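Local coordinates for protein ribulose bisphosphate carboxylase (Pyrococcus horikoshii, PDB 2D69) that probably catalyses the magnesium-dependent addition of carbon dioxide and water to ribulose 1,5-bisphosphate, giving two molecules of 3-phosphoglycerate in an archaeal AMP degradation pathway, at residues 134-139 with 341-346; 205-210 with 220-225; 226-231 with 249-254; 382-387 with 409-414. One frame throughout, in Å; residues are numbered along the deposited sequence.

Contact 1: residues 134-139 with 341-346; sequences KGPQFG and RPVFPV
Pro136 rests its ring on the backbone of Arg341: Pro136 CG lies 3.4 Å from Arg341 O and also touches Val343 CG2 at 3.6 Å, the proline and valine side chains crossing at about a right angle. Arg341 CG stands beside its own backbone N (chi1 -82°), and the chain then runs extended to NE, bringing Arg341 CD near two carbonyl oxygens, 3.4 Å from Pro136 O and 3.6 Å from Phe138 O. Gln137 O sits over one face of the Arg341 guanidinium, offset toward its rim, while Arg341 NH1 makes a weak bond to Pro136 O (3.5 Å, N-H...O angle 142°). A water joins the same groups, lying 2.7 Å from Pro136 O and accepting from both N and NH1 of Arg341. Packing is tightest where Gly139 CA approaches Pro342 O to 3.0 Å. In the alpha/beta barrel of the catalytic domain, this places the loop leading into helix 139-147 against the start of strand 344-348, at the end of the barrel where the strands begin. A second shell fixes both partners. Asp308 OD1 accepts from the backbone N of Phe138 and of Gly139, and Arg303 NE binds Arg341 O. Beyond the chain, Arg341 NH2 forms a salt bridge with Glu201 of a second subunit, and Gln137 packs on Arg204 of that same subunit.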
# COMPACT_ATOMS: atom_id res chain seq x y z
N LYS A 134 8.03 9.81 27.16
CA LYS A 134 6.99 10.84 27.03
C LYS A 134 6.17 11.01 28.28
O LYS A 134 5.60 12.08 28.52
CB LYS A 134 6.03 10.51 25.89
CG LYS A 134 6.66 10.72 24.51
CD LYS A 134 5.66 10.37 23.38
CE LYS A 134 5.61 8.88 23.10
NZ LYS A 134 6.89 8.50 22.43
N GLY A 135 6.08 9.95 29.07
CA GLY A 135 5.17 9.93 30.19
C GLY A 135 3.72 9.92 29.67
O GLY A 135 3.51 9.64 28.52
N PRO A 136 2.76 10.15 30.53
CA PRO A 136 1.34 10.10 30.16
C PRO A 136 0.93 11.14 29.15
O PRO A 136 1.40 12.26 29.24
CB PRO A 136 0.64 10.41 31.47
CG PRO A 136 1.62 10.09 32.51
CD PRO A 136 2.96 10.47 31.94
N GLN A 137 0.02 10.78 28.24
CA GLN A 137 -0.38 11.66 27.21
C GLN A 137 -1.35 12.66 27.86
O GLN A 137 -1.32 13.85 27.56
CB GLN A 137 -1.06 10.90 26.05
CG GLN A 137 -1.75 11.84 25.07
CD GLN A 137 -2.44 11.17 23.88
OE1 GLN A 137 -3.03 11.87 23.05
NE2 GLN A 137 -2.36 9.84 23.78
N PHE A 138 -2.16 12.16 28.77
CA PHE A 138 -3.18 13.03 29.39
C PHE A 138 -2.83 13.38 30.84
O PHE A 138 -2.78 14.55 31.22
CB PHE A 138 -4.56 12.39 29.27
CG PHE A 138 -5.03 12.24 27.86
CD1 PHE A 138 -5.68 13.30 27.21
CD2 PHE A 138 -4.80 11.05 27.15
CE1 PHE A 138 -6.10 13.19 25.89
CE2 PHE A 138 -5.24 10.91 25.82
CZ PHE A 138 -5.88 12.00 25.18
N GLY A 139 -2.54 12.38 31.63
CA GLY A 139 -2.42 12.52 33.06
C GLY A 139 -3.66 13.05 33.73
O GLY A 139 -4.75 13.09 33.14
N ARG A 341 3.93 13.97 32.99
CA ARG A 341 2.66 14.43 33.58
C ARG A 341 2.26 13.56 34.78
O ARG A 341 2.70 12.35 34.88
CB ARG A 341 1.58 14.41 32.51
CG ARG A 341 1.56 15.64 31.59
CD ARG A 341 0.62 15.42 30.38
NE ARG A 341 0.74 16.39 29.32
CZ ARG A 341 1.63 16.36 28.30
NH1 ARG A 341 2.51 15.37 28.12
NH2 ARG A 341 1.61 17.34 27.43
N PRO A 342 1.53 14.12 35.74
CA PRO A 342 1.08 13.28 36.88
C PRO A 342 -0.02 12.28 36.49
O PRO A 342 -0.79 12.51 35.57
CB PRO A 342 0.56 14.31 37.90
CG PRO A 342 0.11 15.52 37.06
CD PRO A 342 1.06 15.51 35.84
N VAL A 343 -0.05 11.17 37.20
CA VAL A 343 -0.92 10.00 37.00
C VAL A 343 -1.93 9.88 38.13
O VAL A 343 -1.57 9.99 39.32
CB VAL A 343 -0.03 8.73 36.99
CG1 VAL A 343 -0.85 7.43 37.04
CG2 VAL A 343 0.98 8.78 35.80
N PHE A 344 -3.20 9.66 37.80
CA PHE A 344 -4.22 9.35 38.80
C PHE A 344 -3.96 8.04 39.51
O PHE A 344 -3.92 7.00 38.86
CB PHE A 344 -5.55 9.16 38.17
CG PHE A 344 -6.39 10.41 38.09
CD1 PHE A 344 -6.82 10.87 36.86
CD2 PHE A 344 -6.84 11.05 39.24
CE1 PHE A 344 -7.63 12.00 36.76
CE2 PHE A 344 -7.66 12.20 39.14
CZ PHE A 344 -8.05 12.66 37.91
N PRO A 345 -3.88 8.05 40.82
CA PRO A 345 -4.01 6.78 41.58
C PRO A 345 -5.46 6.32 41.49
O PRO A 345 -6.36 7.18 41.49
CB PRO A 345 -3.66 7.16 43.01
CG PRO A 345 -3.10 8.50 42.95
CD PRO A 345 -3.70 9.20 41.72
N VAL A 346 -5.66 5.01 41.34
CA VAL A 346 -6.95 4.39 41.27
C VAL A 346 -7.10 3.64 42.58
O VAL A 346 -6.30 2.74 42.91
CB VAL A 346 -7.08 3.37 40.11
CG1 VAL A 346 -8.48 2.67 40.17
CG2 VAL A 346 -6.78 3.99 38.70
O HOH W 1 3.79 13.25 30.10

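Contact 2: residues 205-210 with 220-225; sequences KLYRVR and TKEYLI. With SO4 (sulfate ion), chain I.
A single nitrogen, Arg210 NH1, serves two acceptors of the strand segment, bonding Lys221 O at 2.9 Å and forming a salt bridge with Glu222 OE2. Bends at chi2 (-79°) and chi3 fold the arginine back so that this nitrogen faces the strand; the carboxylate plane is turned 77° from the guanidinium, and the bond within the salt bridge is weak. Tyr207 presents CD2 over the centre of one guanidinium face, while Arg210 NH2 is held by Gly245 O. Glu222 OE1 accepts from the backbone N of Tyr223 at 2.8 Å, and a water bridges it to Tyr207 OH (2.6 Å from that hydroxyl). The Tyr207 ring meets Tyr223 obliquely, CZ to CD2 3.8 Å, with its hydroxyl also 3.5 Å from Ile225 CG2; Leu206 CB adds a contact to Tyr223 CE2 at 3.9 Å. On the other side of the helix, Lys205 NZ binds O3 of a sulfate ion, probably from the crystallisation liquor, at 2.7 Å. Helix and strand segments run at 147°, their axes 9.4 Å apart, as expected where a helix packs back on its following strand in the beta-alpha-beta unit 184-186, 199-217, 222-224 of an alpha/beta barrel.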
# COMPACT_ATOMS: atom_id res chain seq x y z
N LYS A 205 -22.04 -1.55 20.78
CA LYS A 205 -23.22 -1.30 21.62
C LYS A 205 -22.98 -0.30 22.73
O LYS A 205 -23.77 0.61 22.93
CB LYS A 205 -23.78 -2.61 22.18
CG LYS A 205 -25.03 -2.53 23.05
CD LYS A 205 -26.24 -2.02 22.28
CE LYS A 205 -27.46 -2.00 23.19
NZ LYS A 205 -28.72 -1.57 22.44
N LEU A 206 -21.91 -0.47 23.48
CA LEU A 206 -21.76 0.27 24.74
C LEU A 206 -21.51 1.75 24.55
O LEU A 206 -21.92 2.57 25.38
CB LEU A 206 -20.66 -0.33 25.59
CG LEU A 206 -21.08 -1.43 26.56
CD1 LEU A 206 -21.82 -0.83 27.70
CD2 LEU A 206 -21.94 -2.51 25.83
N TYR A 207 -20.88 2.11 23.45
CA TYR A 207 -20.60 3.53 23.17
C TYR A 207 -21.87 4.23 22.71
O TYR A 207 -22.01 5.43 22.90
CB TYR A 207 -19.40 3.68 22.19
CG TYR A 207 -18.08 3.39 22.92
CD1 TYR A 207 -17.45 2.15 22.83
CD2 TYR A 207 -17.50 4.36 23.79
CE1 TYR A 207 -16.34 1.91 23.53
CE2 TYR A 207 -16.38 4.11 24.49
CZ TYR A 207 -15.80 2.88 24.38
OH TYR A 207 -14.65 2.54 25.05
N ARG A 208 -22.78 3.49 22.09
CA ARG A 208 -24.11 4.04 21.82
C ARG A 208 -24.89 4.34 23.11
O ARG A 208 -25.49 5.40 23.26
CB ARG A 208 -24.93 3.11 20.91
CG ARG A 208 -24.29 2.91 19.53
CD ARG A 208 -25.08 1.98 18.58
NE ARG A 208 -26.36 2.60 18.25
CZ ARG A 208 -27.54 2.32 18.83
NH1 ARG A 208 -27.64 1.38 19.78
NH2 ARG A 208 -28.64 2.98 18.43
N VAL A 209 -24.86 3.41 24.04
CA VAL A 209 -25.47 3.62 25.34
C VAL A 209 -24.79 4.80 26.04
O VAL A 209 -25.47 5.68 26.61
CB VAL A 209 -25.28 2.37 26.24
CG1 VAL A 209 -25.77 2.62 27.71
CG2 VAL A 209 -25.95 1.14 25.64
N ARG A 210 -23.45 4.81 26.00
CA ARG A 210 -22.65 5.87 26.57
C ARG A 210 -23.14 7.21 26.05
O ARG A 210 -23.43 8.12 26.84
CB ARG A 210 -21.17 5.67 26.19
CG ARG A 210 -20.19 6.56 26.89
CD ARG A 210 -20.12 7.96 26.33
NE ARG A 210 -19.45 8.04 25.04
CZ ARG A 210 -18.14 8.09 24.84
NH1 ARG A 210 -17.25 8.01 25.83
NH2 ARG A 210 -17.69 8.22 23.58
N THR A 220 -20.31 13.89 31.00
CA THR A 220 -19.45 13.03 30.24
C THR A 220 -19.27 11.64 30.90
O THR A 220 -19.01 11.52 32.09
CB THR A 220 -18.12 13.74 30.02
OG1 THR A 220 -18.33 14.93 29.25
CG2 THR A 220 -17.15 12.88 29.15
N LYS A 221 -19.40 10.60 30.09
CA LYS A 221 -19.26 9.25 30.55
C LYS A 221 -18.18 8.54 29.72
O LYS A 221 -18.04 8.78 28.51
CB LYS A 221 -20.59 8.51 30.45
CG LYS A 221 -21.81 9.21 31.11
CD LYS A 221 -21.59 9.35 32.59
CE LYS A 221 -22.81 9.90 33.29
NZ LYS A 221 -22.52 9.98 34.77
N GLU A 222 -17.45 7.66 30.38
CA GLU A 222 -16.38 6.93 29.73
C GLU A 222 -16.33 5.48 30.18
O GLU A 222 -17.10 5.06 31.05
CB GLU A 222 -15.04 7.63 29.91
CG GLU A 222 -14.64 8.37 28.65
CD GLU A 222 -14.38 7.46 27.44
OE1 GLU A 222 -14.08 6.25 27.59
OE2 GLU A 222 -14.44 7.98 26.32
N TYR A 223 -15.42 4.75 29.55
CA TYR A 223 -15.43 3.30 29.60
C TYR A 223 -14.00 2.79 29.56
O TYR A 223 -13.33 2.90 28.54
CB TYR A 223 -16.22 2.75 28.38
CG TYR A 223 -16.42 1.25 28.36
CD1 TYR A 223 -16.12 0.46 29.45
CD2 TYR A 223 -16.92 0.62 27.24
CE1 TYR A 223 -16.28 -0.89 29.41
CE2 TYR A 223 -17.12 -0.75 27.20
CZ TYR A 223 -16.79 -1.50 28.26
OH TYR A 223 -16.96 -2.85 28.22
N LEU A 224 -13.57 2.21 30.67
CA LEU A 224 -12.28 1.62 30.80
C LEU A 224 -12.42 0.22 30.29
O LEU A 224 -12.51 -0.75 31.05
CB LEU A 224 -11.84 1.63 32.26
CG LEU A 224 -11.96 3.00 32.93
CD1 LEU A 224 -11.65 2.89 34.40
CD2 LEU A 224 -11.09 4.06 32.31
N ILE A 225 -12.40 0.13 28.98
CA ILE A 225 -12.65 -1.11 28.26
C ILE A 225 -11.40 -1.91 28.14
O ILE A 225 -10.36 -1.39 27.72
CB ILE A 225 -13.29 -0.77 26.89
CG1 ILE A 225 -13.69 -2.06 26.15
CG2 ILE A 225 -12.38 0.10 26.00
CD1 ILE A 225 -14.74 -1.82 25.13
S SO4 I . -28.95 2.47 23.38
O1 SO4 I . -30.22 2.99 22.90
O2 SO4 I . -28.92 2.57 24.84
O3 SO4 I . -28.79 1.09 22.94
O4 SO4 I . -27.88 3.28 22.82
O HOH W 2 -13.10 4.48 25.75

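Contact 3: residues 226-231 with 249-254; sequences NITGPV and VMIDIV
Ile227 lies across Val249 and Ile251, whose side chains it meets at oblique angles. Its CG1 occupies the position between backbone N and carbonyl carbon (chi1 65°), which turns both branches to the strand: Ile227 CG2 packs 3.8 Å from Val249 CG1, Ile227 CG1 lies 3.8 Å from Ile251 CG1, and Ile227 CD1 reaches Val249 CB. Thr228 and Asp252 instead cross at about a right angle. Thr228 OG1 accepts a nearly straight bond from Asp252 N (2.9 Å, 170°), so the hydroxyl satisfies a backbone N-H at the end of the strand, and Thr228 CG2 packs 3.8 Å from Asp252 CB. Just before Ile227 the backbones bridge once, Asn226 with Met250, and Ile227 N donates to Met250 O at 3.2 Å, nearly along the C=O axis. The Asp252 side chain comes within about 3 Å (nearest atoms) of those of Glu189 and His278, a predicted magnesium ligand and a predicted proton acceptor, which puts the contact beside the predicted active site at the strands' C-terminal ends. Gly229 O is bonded to Ser259 OG of a fourth subunit. Ile227 is roofed by Met234 and Ala238 of helix 231-244 and by Met264 of helix 258-271, while strand 248-252 pairs in parallel with strand 274-278 and, through the bridge, meets the chain leaving strand 222-224, closing the barrel.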
# COMPACT_ATOMS: atom_id res chain seq x y z
N ASN A 226 -11.48 -3.20 28.50
CA ASN A 226 -10.32 -4.09 28.55
C ASN A 226 -9.88 -4.61 27.18
O ASN A 226 -10.52 -5.47 26.61
CB ASN A 226 -10.66 -5.23 29.45
CG ASN A 226 -9.49 -6.06 29.83
OD1 ASN A 226 -9.61 -6.97 30.68
ND2 ASN A 226 -8.34 -5.73 29.33
N ILE A 227 -8.79 -4.07 26.65
CA ILE A 227 -8.22 -4.44 25.33
C ILE A 227 -7.09 -5.46 25.48
O ILE A 227 -6.45 -5.83 24.52
CB ILE A 227 -7.68 -3.23 24.59
CG1 ILE A 227 -6.49 -2.60 25.30
CG2 ILE A 227 -8.78 -2.08 24.45
CD1 ILE A 227 -5.67 -1.68 24.36
N THR A 228 -6.83 -5.88 26.70
CA THR A 228 -5.75 -6.82 26.97
C THR A 228 -5.87 -8.06 26.06
O THR A 228 -6.97 -8.59 25.84
CB THR A 228 -5.81 -7.26 28.41
OG1 THR A 228 -5.74 -6.15 29.28
CG2 THR A 228 -4.62 -8.13 28.80
N GLY A 229 -4.71 -8.48 25.54
CA GLY A 229 -4.56 -9.57 24.61
C GLY A 229 -3.12 -9.63 24.04
O GLY A 229 -2.28 -8.79 24.36
N PRO A 230 -2.86 -10.60 23.17
CA PRO A 230 -1.68 -10.58 22.29
C PRO A 230 -1.62 -9.21 21.63
O PRO A 230 -2.68 -8.68 21.30
CB PRO A 230 -2.02 -11.64 21.23
CG PRO A 230 -2.99 -12.55 21.90
CD PRO A 230 -3.71 -11.79 22.94
N VAL A 231 -0.42 -8.67 21.45
CA VAL A 231 -0.28 -7.24 21.15
C VAL A 231 -1.04 -6.78 19.90
O VAL A 231 -1.61 -5.69 19.89
CB VAL A 231 1.18 -6.72 20.95
CG1 VAL A 231 1.31 -5.38 21.66
CG2 VAL A 231 2.19 -7.62 21.42
N VAL A 249 -8.57 3.22 27.10
CA VAL A 249 -8.45 1.77 27.11
C VAL A 249 -7.82 1.35 28.41
O VAL A 249 -7.01 2.09 28.99
CB VAL A 249 -7.63 1.25 25.89
CG1 VAL A 249 -8.30 1.67 24.63
CG2 VAL A 249 -6.20 1.82 25.87
N MET A 250 -8.15 0.13 28.83
CA MET A 250 -7.62 -0.48 30.00
C MET A 250 -6.69 -1.61 29.55
O MET A 250 -7.02 -2.38 28.64
CB MET A 250 -8.74 -1.06 30.85
CG MET A 250 -8.28 -2.20 31.83
SD MET A 250 -9.67 -2.64 32.91
CE MET A 250 -9.24 -4.26 33.21
N ILE A 251 -5.54 -1.67 30.16
CA ILE A 251 -4.58 -2.73 29.86
C ILE A 251 -4.16 -3.34 31.19
O ILE A 251 -3.83 -2.62 32.11
CB ILE A 251 -3.37 -2.17 29.11
CG1 ILE A 251 -3.78 -1.51 27.77
CG2 ILE A 251 -2.37 -3.27 28.80
CD1 ILE A 251 -2.63 -0.84 27.02
N ASP A 252 -4.17 -4.66 31.27
CA ASP A 252 -3.60 -5.43 32.34
C ASP A 252 -2.06 -5.44 32.10
O ASP A 252 -1.54 -6.28 31.38
CB ASP A 252 -4.08 -6.91 32.37
CG ASP A 252 -5.60 -7.10 32.58
OD1 ASP A 252 -6.30 -6.12 32.98
OD2 ASP A 252 -6.18 -8.23 32.36
N ILE A 253 -1.34 -4.48 32.67
CA ILE A 253 0.01 -4.23 32.19
C ILE A 253 1.03 -5.21 32.67
O ILE A 253 2.03 -5.36 32.03
CB ILE A 253 0.52 -2.79 32.49
CG1 ILE A 253 0.74 -2.56 34.00
CG2 ILE A 253 -0.41 -1.75 31.92
CD1 ILE A 253 1.41 -1.29 34.28
N VAL A 254 0.79 -5.84 33.80
CA VAL A 254 1.74 -6.84 34.31
C VAL A 254 1.61 -8.16 33.55
O VAL A 254 2.60 -8.75 33.16
CB VAL A 254 1.62 -7.06 35.84
CG1 VAL A 254 2.69 -8.13 36.36
CG2 VAL A 254 1.83 -5.77 36.54

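Contact 4: residues 382-387 with 409-414; sequences PRAGAK and SPELKK
Two contrasting chain shapes bring Lys387 and Glu411 together. The lysine CG is anti to the backbone N and everything beyond it is extended, which sends NZ the full length of the side chain toward the start of the other helix; Glu411 CG stands beside its own backbone N, but the chain kinks at chi2 (85°), bending its carboxylate round to meet it. Lys387 NZ and Glu411 OE2 form a salt bridge modelled at 2.5 Å, a length too short to be taken literally. The ammonium approaches on the syn side of OE2, tilted 34° out of the carboxylate plane. The aliphatic part of the lysine is used as well: Lys387 CD lies 3.4 Å from Glu411 CD. One turn earlier, Ala384 supplies a small surface against the base of the glutamate: Ala384 CB is 3.7 Å from Glu411 CG, and Ala384 O is 3.4 Å from Glu411 CB. The CA atoms of Ala384 and Glu411 are 5.6 Å apart, the closest pair across the two segments. Ser409 is the N-cap of helix 410-422, its OG accepting a weak bond from Leu412 N at 3.3 Å; the same hydroxyl is hydrogen-bonded to Asp391 OD2 of helix 382-398. A carboxylate in the first turn, as Glu411 has, may also be favoured by the positive end of the helix. The short helix segments cross at -93° with axes 8.4 Å apart, a nearly perpendicular surface packing in which the C-terminal helix is laid over the long helix that follows the last strand of the alpha/beta barrel.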
# COMPACT_ATOMS: atom_id res chain seq x y z
N PRO A 382 -28.30 -0.78 41.35
CA PRO A 382 -27.04 -0.12 40.94
C PRO A 382 -27.18 1.36 40.59
O PRO A 382 -26.30 2.13 40.91
CB PRO A 382 -26.55 -0.94 39.74
CG PRO A 382 -27.67 -1.82 39.33
CD PRO A 382 -28.65 -1.94 40.49
N ARG A 383 -28.27 1.78 39.97
CA ARG A 383 -28.44 3.22 39.71
C ARG A 383 -28.43 4.00 41.01
O ARG A 383 -27.75 5.01 41.14
CB ARG A 383 -29.75 3.47 39.01
CG ARG A 383 -29.88 4.76 38.24
CD ARG A 383 -31.31 5.06 37.99
NE ARG A 383 -31.62 5.63 36.69
CZ ARG A 383 -31.98 4.96 35.59
NH1 ARG A 383 -32.00 3.64 35.54
NH2 ARG A 383 -32.27 5.66 34.50
N ALA A 384 -29.18 3.53 41.99
CA ALA A 384 -29.24 4.19 43.28
C ALA A 384 -27.92 4.15 43.99
O ALA A 384 -27.54 5.10 44.65
CB ALA A 384 -30.33 3.57 44.18
N GLY A 385 -27.18 3.06 43.83
CA GLY A 385 -25.86 2.98 44.44
C GLY A 385 -24.89 4.01 43.90
O GLY A 385 -24.02 4.52 44.60
N ALA A 386 -24.98 4.24 42.60
CA ALA A 386 -24.07 5.17 41.97
C ALA A 386 -24.37 6.56 42.50
O ALA A 386 -23.43 7.31 42.77
CB ALA A 386 -24.21 5.14 40.47
N LYS A 387 -25.66 6.89 42.67
CA LYS A 387 -26.04 8.20 43.14
C LYS A 387 -25.51 8.37 44.55
O LYS A 387 -25.02 9.43 44.89
CB LYS A 387 -27.54 8.44 43.12
CG LYS A 387 -27.89 9.96 43.30
CD LYS A 387 -29.40 10.24 43.40
CE LYS A 387 -29.69 11.54 44.21
NZ LYS A 387 -30.99 11.54 44.95
N SER A 409 -30.79 13.15 50.37
CA SER A 409 -30.39 12.05 49.48
C SER A 409 -30.85 10.67 49.96
O SER A 409 -30.14 10.02 50.74
CB SER A 409 -28.87 12.00 49.36
OG SER A 409 -28.49 10.95 48.49
N PRO A 410 -32.03 10.22 49.52
CA PRO A 410 -32.56 8.90 49.92
C PRO A 410 -31.59 7.74 49.64
O PRO A 410 -31.55 6.76 50.40
CB PRO A 410 -33.83 8.76 49.06
CG PRO A 410 -34.26 10.19 48.82
CD PRO A 410 -32.95 10.93 48.61
N GLU A 411 -30.80 7.86 48.58
CA GLU A 411 -29.90 6.79 48.19
C GLU A 411 -28.77 6.68 49.20
O GLU A 411 -28.40 5.59 49.66
CB GLU A 411 -29.37 7.03 46.77
CG GLU A 411 -30.44 6.91 45.69
CD GLU A 411 -31.24 8.18 45.45
OE1 GLU A 411 -32.15 8.09 44.62
OE2 GLU A 411 -30.99 9.26 46.06
N LEU A 412 -28.24 7.83 49.58
CA LEU A 412 -27.16 7.86 50.55
C LEU A 412 -27.71 7.44 51.91
O LEU A 412 -27.06 6.73 52.65
CB LEU A 412 -26.51 9.24 50.58
CG LEU A 412 -25.46 9.41 51.67
CD1 LEU A 412 -24.29 8.40 51.49
CD2 LEU A 412 -24.98 10.86 51.73
N LYS A 413 -28.93 7.86 52.24
CA LYS A 413 -29.54 7.45 53.51
C LYS A 413 -29.63 5.92 53.61
O LYS A 413 -29.28 5.35 54.62
CB LYS A 413 -30.91 8.12 53.69
CG LYS A 413 -31.48 8.10 55.13
CD LYS A 413 -32.90 8.63 55.13
CE LYS A 413 -33.32 9.20 56.47
NZ LYS A 413 -34.83 9.29 56.55
N LYS A 414 -30.07 5.24 52.54
CA LYS A 414 -30.25 3.78 52.58
C LYS A 414 -28.92 3.06 52.67
O LYS A 414 -28.81 2.02 53.32
CB LYS A 414 -31.00 3.25 51.36
CG LYS A 414 -32.03 2.15 51.67
CD LYS A 414 -33.44 2.64 51.37
CE LYS A 414 -34.48 1.52 51.29
NZ LYS A 414 -35.80 2.05 51.87

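Contacts 2 and 3 follow each other along the chain and are the pair that touch: Ile225 O and Met250 N, 2.9 Å apart, probably form a hydrogen bond, although the centres are about 18 Å apart. Both border the predicted active site, Tyr223 of contact 2 lying about 6 Å from Lys186 between side chains, and contact 3 lying beside the predicted magnesium ligands. Contact 1 reaches the same barrel sheet, its centre about 17 Å from that of contact 3, with Val343 about 10 Å from the side chain of His311. Contact 4 lies away from these sites at the surface, its centre about 22 Å from contact 2 and more than 30 Å from contacts 1 and 3.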